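Local coordinates for protein epoxide hydrolase (Aspergillus niger, PDB 3G02) that probably hydrolyses epoxides to vicinal diols as an alpha/beta-hydrolase-fold enzyme, here in a form evolved in the laboratory for enantioselectivity, at residues Gly56-Trp69 with Pro271-Gln284. The protein carries 9 engineered substitutions. Sequence-based numbering, arbitrary orientation. Where two conformers were deposited one is given.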
loop_
_atom_site.group_PDB
_atom_site.type_symbol
_atom_site.label_atom_id
_atom_site.label_comp_id
_atom_site.label_asym_id
_atom_site.label_seq_id
_atom_site.Cartn_x
_atom_site.Cartn_y
_atom_site.Cartn_z
ATOM N N GLY A 56 7.624 2.450 9.336
ATOM C CA GLY A 56 8.274 1.867 8.170
ATOM C C GLY A 56 9.717 2.322 8.067
ATOM O O GLY A 56 10.288 2.820 9.045
ATOM N N ILE A 57 10.304 2.165 6.884
ATOM C CA ILE A 57 11.738 2.402 6.705
ATOM C C ILE A 57 12.127 3.848 7.009
ATOM O O ILE A 57 11.403 4.785 6.686
ATOM C CB ILE A 57 12.225 2.024 5.291
ATOM C CG1 ILE A 57 11.442 2.800 4.225
ATOM C CG2 ILE A 57 12.103 0.512 5.065
ATOM C CD1 ILE A 57 12.299 3.352 3.137
ATOM N N THR A 58 13.283 4.017 7.636
ATOM C CA THR A 58 13.756 5.349 7.990
ATOM C C THR A 58 14.489 5.999 6.825
ATOM O O THR A 58 14.977 5.317 5.920
ATOM C CB THR A 58 14.716 5.304 9.195
ATOM O OG1 THR A 58 15.891 4.566 8.839
ATOM C CG2 THR A 58 14.049 4.657 10.410
ATOM N N SER A 59 14.572 7.326 6.863
ATOM C CA SER A 59 15.365 8.069 5.893
ATOM C C SER A 59 16.825 7.625 5.912
ATOM O O SER A 59 17.424 7.436 4.856
ATOM C CB SER A 59 15.269 9.569 6.163
ATOM O OG SER A 59 14.007 10.062 5.739
ATOM N N GLU A 60 17.382 7.453 7.108
ATOM C CA GLU A 60 18.773 7.028 7.258
ATOM C C GLU A 60 19.033 5.696 6.562
ATOM O O GLU A 60 19.988 5.560 5.803
ATOM C CB GLU A 60 19.142 6.924 8.733
ATOM C CG GLU A 60 20.619 6.657 8.984
ATOM C CD GLU A 60 20.966 6.503 10.456
ATOM O OE1 GLU A 60 20.078 6.665 11.327
ATOM O OE2 GLU A 60 22.148 6.214 10.747
ATOM N N TRP A 61 18.162 4.721 6.809
ATOM C CA TRP A 61 18.335 3.396 6.232
ATOM C C TRP A 61 18.256 3.453 4.709
ATOM O O TRP A 61 19.122 2.912 4.020
ATOM C CB TRP A 61 17.296 2.421 6.797
ATOM C CG TRP A 61 17.434 1.025 6.271
ATOM C CD1 TRP A 61 18.219 0.032 6.784
ATOM C CD2 TRP A 61 16.782 0.469 5.122
ATOM N NE1 TRP A 61 18.098 -1.107 6.029
ATOM C CE2 TRP A 61 17.215 -0.872 5.007
ATOM C CE3 TRP A 61 15.867 0.969 4.187
ATOM C CZ2 TRP A 61 16.768 -1.720 3.987
ATOM C CZ3 TRP A 61 15.423 0.126 3.166
ATOM C CH2 TRP A 61 15.876 -1.208 3.082
ATOM N N LEU A 62 17.231 4.114 4.179
ATOM C CA LEU A 62 17.068 4.165 2.727
ATOM C C LEU A 62 18.223 4.883 2.029
ATOM O O LEU A 62 18.698 4.418 0.993
ATOM C CB LEU A 62 15.714 4.758 2.324
ATOM C CG LEU A 62 15.323 4.522 0.858
ATOM C CD1 LEU A 62 15.182 3.036 0.537
ATOM C CD2 LEU A 62 14.050 5.266 0.501
ATOM N N THR A 63 18.657 6.005 2.606
ATOM C CA THR A 63 19.786 6.779 2.085
ATOM C C THR A 63 21.050 5.922 2.043
ATOM O O THR A 63 21.731 5.854 1.013
ATOM C CB THR A 63 20.045 8.039 2.949
ATOM O OG1 THR A 63 18.843 8.812 3.048
ATOM C CG2 THR A 63 21.161 8.906 2.353
ATOM N N THR A 64 21.343 5.270 3.166
ATOM C CA THR A 64 22.525 4.412 3.316
ATOM C C THR A 64 22.478 3.217 2.363
ATOM O O THR A 64 23.481 2.875 1.736
ATOM C CB THR A 64 22.686 3.931 4.776
ATOM O OG1 THR A 64 22.888 5.067 5.628
ATOM C CG2 THR A 64 23.878 2.980 4.924
ATOM N N MET A 65 21.308 2.597 2.242
ATOM C CA MET A 65 21.153 1.452 1.344
ATOM C C MET A 65 21.280 1.839 -0.123
ATOM O O MET A 65 21.845 1.080 -0.914
ATOM C CB MET A 65 19.821 0.742 1.593
ATOM C CG MET A 65 19.762 0.024 2.925
ATOM S SD MET A 65 20.847 -1.414 3.008
ATOM C CE MET A 65 19.884 -2.638 2.120
ATOM N N ARG A 66 20.763 3.017 -0.485
ATOM C CA ARG A 66 20.904 3.533 -1.847
ATOM C C ARG A 66 22.376 3.743 -2.193
ATOM O O ARG A 66 22.821 3.369 -3.277
ATOM C CB ARG A 66 20.123 4.839 -2.029
ATOM C CG ARG A 66 20.232 5.419 -3.435
ATOM C CD ARG A 66 19.444 6.710 -3.586
ATOM N NE ARG A 66 19.777 7.392 -4.834
ATOM C CZ ARG A 66 20.812 8.217 -4.981
ATOM N NH1 ARG A 66 21.619 8.476 -3.959
ATOM N NH2 ARG A 66 21.042 8.786 -6.153
ATOM N N GLU A 67 23.121 4.323 -1.256
ATOM C CA GLU A 67 24.557 4.526 -1.441
ATOM C C GLU A 67 25.313 3.206 -1.576
ATOM O O GLU A 67 26.169 3.063 -2.457
ATOM C CB GLU A 67 25.143 5.372 -0.308
ATOM C CG GLU A 67 25.536 6.772 -0.748
ATOM C CD GLU A 67 26.561 6.763 -1.876
ATOM O OE1 GLU A 67 26.209 7.189 -2.995
ATOM O OE2 GLU A 67 27.709 6.315 -1.652
ATOM N N LYS A 68 24.986 2.251 -0.708
ATOM C CA LYS A 68 25.559 0.903 -0.769
ATOM C C LYS A 68 25.265 0.228 -2.108
ATOM O O LYS A 68 26.147 -0.383 -2.715
ATOM C CB LYS A 68 25.045 0.040 0.387
ATOM C CG LYS A 68 25.683 0.351 1.736
ATOM C CD LYS A 68 25.184 -0.583 2.827
ATOM C CE LYS A 68 25.907 -0.328 4.141
ATOM N NZ LYS A 68 25.335 -1.145 5.250
ATOM N N TRP A 69 24.025 0.354 -2.573
ATOM C CA TRP A 69 23.607 -0.245 -3.834
ATOM C C TRP A 69 24.406 0.322 -5.011
ATOM O O TRP A 69 24.730 -0.395 -5.959
ATOM C CB TRP A 69 22.118 0.013 -4.053
ATOM C CG TRP A 69 21.386 -1.068 -4.771
ATOM C CD1 TRP A 69 21.918 -2.159 -5.402
ATOM C CD2 TRP A 69 19.971 -1.150 -4.952
ATOM N NE1 TRP A 69 20.915 -2.922 -5.952
ATOM C CE2 TRP A 69 19.709 -2.321 -5.694
ATOM C CE3 TRP A 69 18.897 -0.343 -4.557
ATOM C CZ2 TRP A 69 18.413 -2.708 -6.043
ATOM C CZ3 TRP A 69 17.613 -0.722 -4.907
ATOM C CH2 TRP A 69 17.380 -1.895 -5.637
ATOM N N PRO A 271 13.748 1.147 -8.692
ATOM C CA PRO A 271 14.308 0.129 -7.801
ATOM C C PRO A 271 14.293 0.554 -6.333
ATOM O O PRO A 271 14.278 -0.297 -5.446
ATOM C CB PRO A 271 15.745 -0.040 -8.317
ATOM C CG PRO A 271 16.047 1.249 -9.019
ATOM C CD PRO A 271 14.756 1.673 -9.637
ATOM N N ILE A 272 14.297 1.862 -6.087
ATOM C CA ILE A 272 14.223 2.390 -4.725
ATOM C C ILE A 272 12.815 2.216 -4.131
ATOM O O ILE A 272 12.677 1.933 -2.936
ATOM C CB ILE A 272 14.739 3.852 -4.658
ATOM C CG1 ILE A 272 16.275 3.861 -4.785
ATOM C CG2 ILE A 272 14.261 4.577 -3.394
ATOM C CD1 ILE A 272 17.033 3.195 -3.658
ATOM N N ALA A 273 11.784 2.355 -4.966
ATOM C CA ALA A 273 10.419 2.026 -4.543
ATOM C C ALA A 273 10.343 0.567 -4.104
ATOM O O ALA A 273 9.828 0.260 -3.030
ATOM C CB ALA A 273 9.413 2.300 -5.658
ATOM N N LEU A 274 10.878 -0.323 -4.934
ATOM C CA LEU A 274 10.879 -1.737 -4.608
ATOM C C LEU A 274 11.658 -2.016 -3.313
ATOM O O LEU A 274 11.204 -2.778 -2.452
ATOM C CB LEU A 274 11.440 -2.544 -5.780
ATOM C CG LEU A 274 11.339 -4.064 -5.659
ATOM C CD1 LEU A 274 9.908 -4.549 -5.792
ATOM C CD2 LEU A 274 12.225 -4.698 -6.715
ATOM N N LEU A 275 12.829 -1.396 -3.179
ATOM C CA LEU A 275 13.660 -1.584 -1.989
ATOM C C LEU A 275 12.944 -1.143 -0.711
ATOM O O LEU A 275 13.025 -1.823 0.312
ATOM C CB LEU A 275 14.996 -0.839 -2.131
ATOM C CG LEU A 275 15.954 -0.825 -0.932
ATOM C CD1 LEU A 275 16.466 -2.214 -0.579
ATOM C CD2 LEU A 275 17.129 0.100 -1.215
ATOM N N ALA A 276 12.252 -0.012 -0.768
ATOM C CA ALA A 276 11.535 0.485 0.406
ATOM C C ALA A 276 10.413 -0.468 0.827
ATOM O O ALA A 276 10.293 -0.824 2.003
ATOM C CB ALA A 276 10.992 1.884 0.155
ATOM N N TRP A 277 9.601 -0.882 -0.146
ATOM C CA TRP A 277 8.438 -1.725 0.131
ATOM C C TRP A 277 8.844 -3.106 0.638
ATOM O O TRP A 277 8.296 -3.598 1.632
ATOM C CB TRP A 277 7.617 -1.854 -1.142
ATOM C CG TRP A 277 6.277 -2.539 -1.021
ATOM C CD1 TRP A 277 6.012 -3.870 -1.204
ATOM C CD2 TRP A 277 5.013 -1.912 -0.753
ATOM N NE1 TRP A 277 4.662 -4.109 -1.063
ATOM C CE2 TRP A 277 4.027 -2.928 -0.787
ATOM C CE3 TRP A 277 4.617 -0.594 -0.490
ATOM C CZ2 TRP A 277 2.671 -2.664 -0.566
ATOM C CZ3 TRP A 277 3.267 -0.332 -0.262
ATOM C CH2 TRP A 277 2.313 -1.365 -0.296
ATOM N N ILE A 278 9.788 -3.735 -0.058
ATOM C CA ILE A 278 10.233 -5.082 0.297
ATOM C C ILE A 278 11.232 -5.048 1.456
ATOM O O ILE A 278 11.168 -5.884 2.367
ATOM C CB ILE A 278 10.797 -5.828 -0.935
ATOM C CG1 ILE A 278 9.653 -6.116 -1.914
ATOM C CG2 ILE A 278 11.517 -7.110 -0.520
ATOM C CD1 ILE A 278 10.043 -6.905 -3.146
ATOM N N GLY A 279 12.143 -4.078 1.425
ATOM C CA GLY A 279 13.136 -3.926 2.484
ATOM C C GLY A 279 12.509 -3.766 3.854
ATOM O O GLY A 279 13.025 -4.291 4.837
ATOM N N GLU A 280 11.384 -3.054 3.925
ATOM C CA GLU A 280 10.679 -2.908 5.202
ATOM C C GLU A 280 10.412 -4.271 5.824
ATOM O O GLU A 280 10.559 -4.448 7.033
ATOM C CB GLU A 280 9.360 -2.166 5.035
ATOM C CG GLU A 280 8.697 -1.847 6.372
ATOM C CD GLU A 280 7.218 -1.600 6.231
ATOM O OE1 GLU A 280 6.841 -0.619 5.559
ATOM O OE2 GLU A 280 6.427 -2.384 6.804
ATOM N N LYS A 281 10.028 -5.229 4.989
ATOM C CA LYS A 281 9.684 -6.562 5.477
ATOM C C LYS A 281 10.913 -7.379 5.860
ATOM O O LYS A 281 10.897 -8.092 6.859
ATOM C CB LYS A 281 8.788 -7.299 4.473
ATOM C CG LYS A 281 7.524 -6.516 4.058
ATOM C CD LYS A 281 6.826 -5.827 5.245
ATOM C CE LYS A 281 5.501 -5.199 4.825
ATOM N NZ LYS A 281 4.852 -4.439 5.942
ATOM N N TYR A 282 11.991 -7.258 5.089
ATOM C CA TYR A 282 13.240 -7.899 5.498
ATOM C C TYR A 282 13.792 -7.324 6.800
ATOM O O TYR A 282 14.518 -8.012 7.519
ATOM C CB TYR A 282 14.291 -7.848 4.388
ATOM C CG TYR A 282 14.098 -8.911 3.332
ATOM C CD1 TYR A 282 14.386 -10.254 3.600
ATOM C CD2 TYR A 282 13.626 -8.581 2.063
ATOM C CE1 TYR A 282 14.208 -11.239 2.632
ATOM C CE2 TYR A 282 13.447 -9.560 1.087
ATOM C CZ TYR A 282 13.738 -10.880 1.373
ATOM O OH TYR A 282 13.558 -11.855 0.412
ATOM N N LEU A 283 13.439 -6.078 7.115
ATOM C CA LEU A 283 13.833 -5.481 8.389
ATOM C C LEU A 283 12.931 -5.908 9.544
ATOM O O LEU A 283 13.413 -6.240 10.629
ATOM C CB LEU A 283 13.835 -3.954 8.284
ATOM C CG LEU A 283 14.928 -3.308 7.435
ATOM C CD1 LEU A 283 14.666 -1.815 7.333
ATOM C CD2 LEU A 283 16.318 -3.574 8.007
ATOM N N GLN A 284 11.620 -5.887 9.320
ATOM C CA GLN A 284 10.662 -6.074 10.415
ATOM C C GLN A 284 10.350 -7.524 10.747
ATOM O O GLN A 284 9.944 -7.830 11.870
ATOM C CB GLN A 284 9.351 -5.343 10.115
ATOM C CG GLN A 284 9.483 -3.827 10.038
ATOM C CD GLN A 284 8.141 -3.119 10.029
ATOM O OE1 GLN A 284 7.082 -3.753 9.975
ATOM N NE2 GLN A 284 8.178 -1.796 10.092
#
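Leu275, knob-like among Trp61, Leu62, Met65 and Trp69, centres an apolar helix-helix contact that joins the N-terminal region to helix 271-284, a helix of the segment inserted in sequence between strands 209-214 and 340-345. The segment axes approach to 11.0 Å at 123°, and no hydrogen bond crosses between them. Leu275 meets the two indoles with different branches: CD1 lies 3.8 Å from Trp61 CH2, while CD2 reaches Trp69 CE3 and, at 3.9 Å, both Met65 CB and Leu62 CD1. With CG anti to the backbone N (chi1 -179°), Trp61 extends its six-membered ring to Gly279, where CH2 stands 3.9 Å from CA of this side-chain-less residue. Leu283 comes from the opposite direction and sets CD1 over the indole face, 3.7 Å from the centroid of the five-membered ring and 14° off its normal, a CH-pi contact. Met65 CG covers the other face, so the indole is sandwiched between aliphatic groups. Trp69 presents its edge instead: Pro271 O lies in the ring plane, 3.4 Å from CZ3, and the indole NE1 is bonded to Ser300 in helix 292-304. Ahead of the helix, whose N-cap is Thr58, Ile57 directs CD1 onto Ala276 CB (3.6 Å) and CG2 against Glu280 CA. The polar ends here face the second subunit: Glu280 OE1 bonds to Thr262 and OE2 bridges to Arg259 of that subunit, besides its salt bridge with Lys281, and Gln284 OE1 accepts from the same Arg259. Here knob-into-hole packing and a CH-pi contact join the N-terminal region to the helical insertion, consistent with the lid of alpha/beta-hydrolase-fold epoxide hydrolases.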